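PDB 1CO6: protein (cytochrome C2) from Blastochloris viridis, which carries electrons through a covalently bound heme c, re-reducing the oxidized bacteriochlorophyll in the photophosphorylation pathway of purple non-sulfur bacteria. Local coordinates for residues A23-G28 with E43-S48. Numbering follows the deposited sequence.
With HEC (heme c), chain B.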
loop_
_atom_site.group_PDB
_atom_site.type_symbol
_atom_site.label_atom_id
_atom_site.label_comp_id
_atom_site.label_asym_id
_atom_site.label_seq_id
_atom_site.Cartn_x
_atom_site.Cartn_y
_atom_site.Cartn_z
ATOM N N ALA A 23 -12.997 -1.560 6.086
ATOM C CA ALA A 23 -12.038 -0.510 5.720
ATOM C C ALA A 23 -12.734 0.489 4.800
ATOM O O ALA A 23 -13.499 0.139 3.854
ATOM C CB ALA A 23 -10.806 -1.174 5.093
ATOM N N LYS A 24 -12.454 1.763 5.025
ATOM C CA LYS A 24 -13.010 2.858 4.190
ATOM C C LYS A 24 -11.859 3.755 3.731
ATOM O O LYS A 24 -10.796 3.743 4.402
ATOM C CB LYS A 24 -14.103 3.624 4.916
ATOM C CG LYS A 24 -13.690 4.724 5.871
ATOM C CD LYS A 24 -12.525 4.374 6.786
ATOM C CE LYS A 24 -12.762 3.145 7.654
ATOM N NZ LYS A 24 -11.455 2.508 7.945
ATOM N N ASN A 25 -12.062 4.477 2.639
ATOM C CA ASN A 25 -11.025 5.393 2.145
ATOM C C ASN A 25 -10.796 6.519 3.160
ATOM O O ASN A 25 -11.819 6.972 3.725
ATOM C CB ASN A 25 -11.477 5.972 0.803
ATOM C CG ASN A 25 -11.419 4.947 -0.299
ATOM O OD1 ASN A 25 -10.440 4.171 -0.355
ATOM N ND2 ASN A 25 -12.414 4.915 -1.181
ATOM N N LYS A 26 -9.563 6.918 3.366
ATOM C CA LYS A 26 -9.217 8.044 4.299
ATOM C C LYS A 26 -8.361 9.046 3.525
ATOM O O LYS A 26 -8.790 9.425 2.416
ATOM C CB LYS A 26 -8.553 7.583 5.568
ATOM C CG LYS A 26 -9.480 6.651 6.352
ATOM C CD LYS A 26 -8.862 6.278 7.687
ATOM C CE LYS A 26 -7.546 5.552 7.539
ATOM N NZ LYS A 26 -6.910 5.318 8.871
ATOM N N VAL A 27 -7.245 9.500 4.092
ATOM C CA VAL A 27 -6.373 10.405 3.319
ATOM C C VAL A 27 -5.860 9.537 2.128
ATOM O O VAL A 27 -5.710 10.074 1.036
ATOM C CB VAL A 27 -5.246 11.066 4.115
ATOM C CG1 VAL A 27 -4.133 11.680 3.237
ATOM C CG2 VAL A 27 -5.804 12.209 4.993
ATOM N N GLY A 28 -5.655 8.240 2.394
ATOM C CA GLY A 28 -5.171 7.346 1.315
ATOM C C GLY A 28 -6.237 6.280 1.113
ATOM O O GLY A 28 -7.149 6.097 1.938
ATOM N N GLU A 43 -12.437 2.584 -6.109
ATOM C CA GLU A 43 -13.564 3.477 -6.415
ATOM C C GLU A 43 -13.796 4.443 -5.271
ATOM O O GLU A 43 -13.677 4.095 -4.082
ATOM C CB GLU A 43 -14.783 2.657 -6.836
ATOM C CG GLU A 43 -15.105 1.317 -6.270
ATOM C CD GLU A 43 -14.477 -0.024 -6.403
ATOM O OE1 GLU A 43 -13.292 -0.382 -6.471
ATOM O OE2 GLU A 43 -15.392 -0.946 -6.390
ATOM N N GLY A 44 -14.041 5.687 -5.624
ATOM C CA GLY A 44 -14.310 6.724 -4.606
ATOM C C GLY A 44 -13.045 7.377 -4.054
ATOM O O GLY A 44 -13.125 8.194 -3.099
ATOM N N PHE A 45 -11.898 6.987 -4.595
ATOM C CA PHE A 45 -10.678 7.627 -4.078
ATOM C C PHE A 45 -10.257 8.620 -5.151
ATOM O O PHE A 45 -10.275 8.226 -6.315
ATOM C CB PHE A 45 -9.536 6.679 -3.681
ATOM C CG PHE A 45 -8.405 7.499 -3.046
ATOM C CD1 PHE A 45 -8.593 7.947 -1.715
ATOM C CD2 PHE A 45 -7.277 7.868 -3.765
ATOM C CE1 PHE A 45 -7.651 8.723 -1.085
ATOM C CE2 PHE A 45 -6.314 8.657 -3.174
ATOM C CZ PHE A 45 -6.498 9.083 -1.808
ATOM N N ALA A 46 -9.901 9.819 -4.721
ATOM C CA ALA A 46 -9.429 10.873 -5.636
ATOM C C ALA A 46 -7.907 10.813 -5.766
ATOM O O ALA A 46 -7.101 11.490 -5.124
ATOM C CB ALA A 46 -9.913 12.250 -5.187
ATOM N N TYR A 47 -7.500 9.994 -6.723
ATOM C CA TYR A 47 -6.068 9.799 -7.018
ATOM C C TYR A 47 -5.488 10.973 -7.796
ATOM O O TYR A 47 -6.247 11.647 -8.522
ATOM C CB TYR A 47 -5.895 8.558 -7.914
ATOM C CG TYR A 47 -6.114 7.214 -7.249
ATOM C CD1 TYR A 47 -7.317 6.548 -7.369
ATOM C CD2 TYR A 47 -5.067 6.628 -6.530
ATOM C CE1 TYR A 47 -7.513 5.307 -6.755
ATOM C CE2 TYR A 47 -5.231 5.377 -5.933
ATOM C CZ TYR A 47 -6.449 4.731 -6.055
ATOM O OH TYR A 47 -6.607 3.485 -5.500
ATOM N N SER A 48 -4.190 11.126 -7.618
ATOM C CA SER A 48 -3.461 12.143 -8.396
ATOM C C SER A 48 -3.358 11.544 -9.826
ATOM O O SER A 48 -3.528 10.334 -10.041
ATOM C CB SER A 48 -2.035 12.372 -7.967
ATOM O OG SER A 48 -1.311 11.140 -7.964
HETATM FE FE HEC B . 0.136 5.423 1.084
HETATM C CHA HEC B . -1.257 5.647 -1.949
HETATM C CHB HEC B . 0.933 2.139 0.516
HETATM C CHC HEC B . 1.810 5.287 4.121
HETATM C CHD HEC B . -1.042 8.576 1.883
HETATM N NA HEC B . -0.139 4.118 -0.433
HETATM C C1A HEC B . -0.622 4.433 -1.699
HETATM C C2A HEC B . -0.420 3.310 -2.572
HETATM C C3A HEC B . 0.200 2.350 -1.872
HETATM C C4A HEC B . 0.407 2.833 -0.524
HETATM C CMA HEC B . 0.660 0.953 -2.352
HETATM C CAA HEC B . -0.942 3.218 -4.042
HETATM C CBA HEC B . -2.435 2.781 -3.971
HETATM C CGA HEC B . -3.161 2.547 -5.273
HETATM O O1A HEC B . -2.525 2.678 -6.305
HETATM O O2A HEC B . -4.372 2.239 -5.141
HETATM N NB HEC B . 1.125 4.020 2.106
HETATM C C1B HEC B . 1.289 2.687 1.709
HETATM C C2B HEC B . 2.020 1.999 2.746
HETATM C C3B HEC B . 2.295 2.874 3.718
HETATM C C4B HEC B . 1.725 4.137 3.359
HETATM C CMB HEC B . 2.379 0.502 2.631
HETATM C CAB HEC B . 3.045 2.537 5.051
HETATM C CBB HEC B . 4.430 2.310 4.899
HETATM N NC HEC B . 0.342 6.684 2.667
HETATM C C1C HEC B . 1.080 6.437 3.802
HETATM C C2C HEC B . 0.965 7.594 4.672
HETATM C C3C HEC B . 0.220 8.515 4.048
HETATM C C4C HEC B . -0.216 7.951 2.798
HETATM C CMC HEC B . 1.668 7.708 6.040
HETATM C CAC HEC B . -0.235 9.912 4.642
HETATM C CBC HEC B . 0.718 10.848 5.077
HETATM N ND HEC B . -0.982 6.812 0.155
HETATM C C1D HEC B . -1.308 8.085 0.627
HETATM C C2D HEC B . -1.984 8.811 -0.451
HETATM C C3D HEC B . -2.065 7.995 -1.503
HETATM C C4D HEC B . -1.424 6.757 -1.152
HETATM C CMD HEC B . -2.490 10.268 -0.293
HETATM C CAD HEC B . -2.618 8.308 -2.918
HETATM C CBD HEC B . -1.449 8.720 -3.869
HETATM C CGD HEC B . -1.899 9.510 -5.084
HETATM O O1D HEC B . -0.903 10.062 -5.643
HETATM O O2D HEC B . -3.102 9.557 -5.440
#
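In the heme pocket of this class I cytochrome c, the ring of Phe45 bridges the loop residues Lys26 to Gly28 and the propionate-bearing side of the porphyrin. With CG anti to the backbone N (chi1 -175°), the CE1–CZ edge of the ring meets the carbonyls of Lys26 and Val27. Val27 O lies off this edge, near the ring plane, 3.1 Å from Phe45 CZ, and Lys26 O also sits at the edge, 3.7 Å from Phe45 CE1; both carbonyl oxygens probably gain from the weakly positive ring hydrogens. Gly28 C comes obliquely to the ring, 3.6 Å from Phe45 CE1, while CE2 on the heme side reaches the propionate carbon CAD. A backbone hydrogen bond from Lys26 N to Gly28 O (2.9 Å) ties the two ends of 26-28 together. Gly28 CA lies 3.9 Å from C2D of the porphyrin. At the outer end, Asn25 ND2 gives a weak, bent hydrogen bond to Glu43 O (3.3 Å, 132°), while OD1 of the same amide takes the backbone N-H of Val30. Phe45 CD2 rests over the centre of the Tyr47 ring, 3.6 Å above its plane. Tyr47 OH donates to propionate oxygen O2A (2.6 Å), which lies near the plane of the phenol ring, and also pairs with Ile42 N. The other propionate is gripped by Ser48, whose N points almost straight at O2D (167°) and whose OG donates to O1D. The two segments belong to the long, helix-free loop after helix 3-14, with 23-28 near heme-linked Cys16 and axial ligand His17; 43-48 leads directly into helix 49-52, where Ser48 is the N-cap and its OG accepts from Asn51 N.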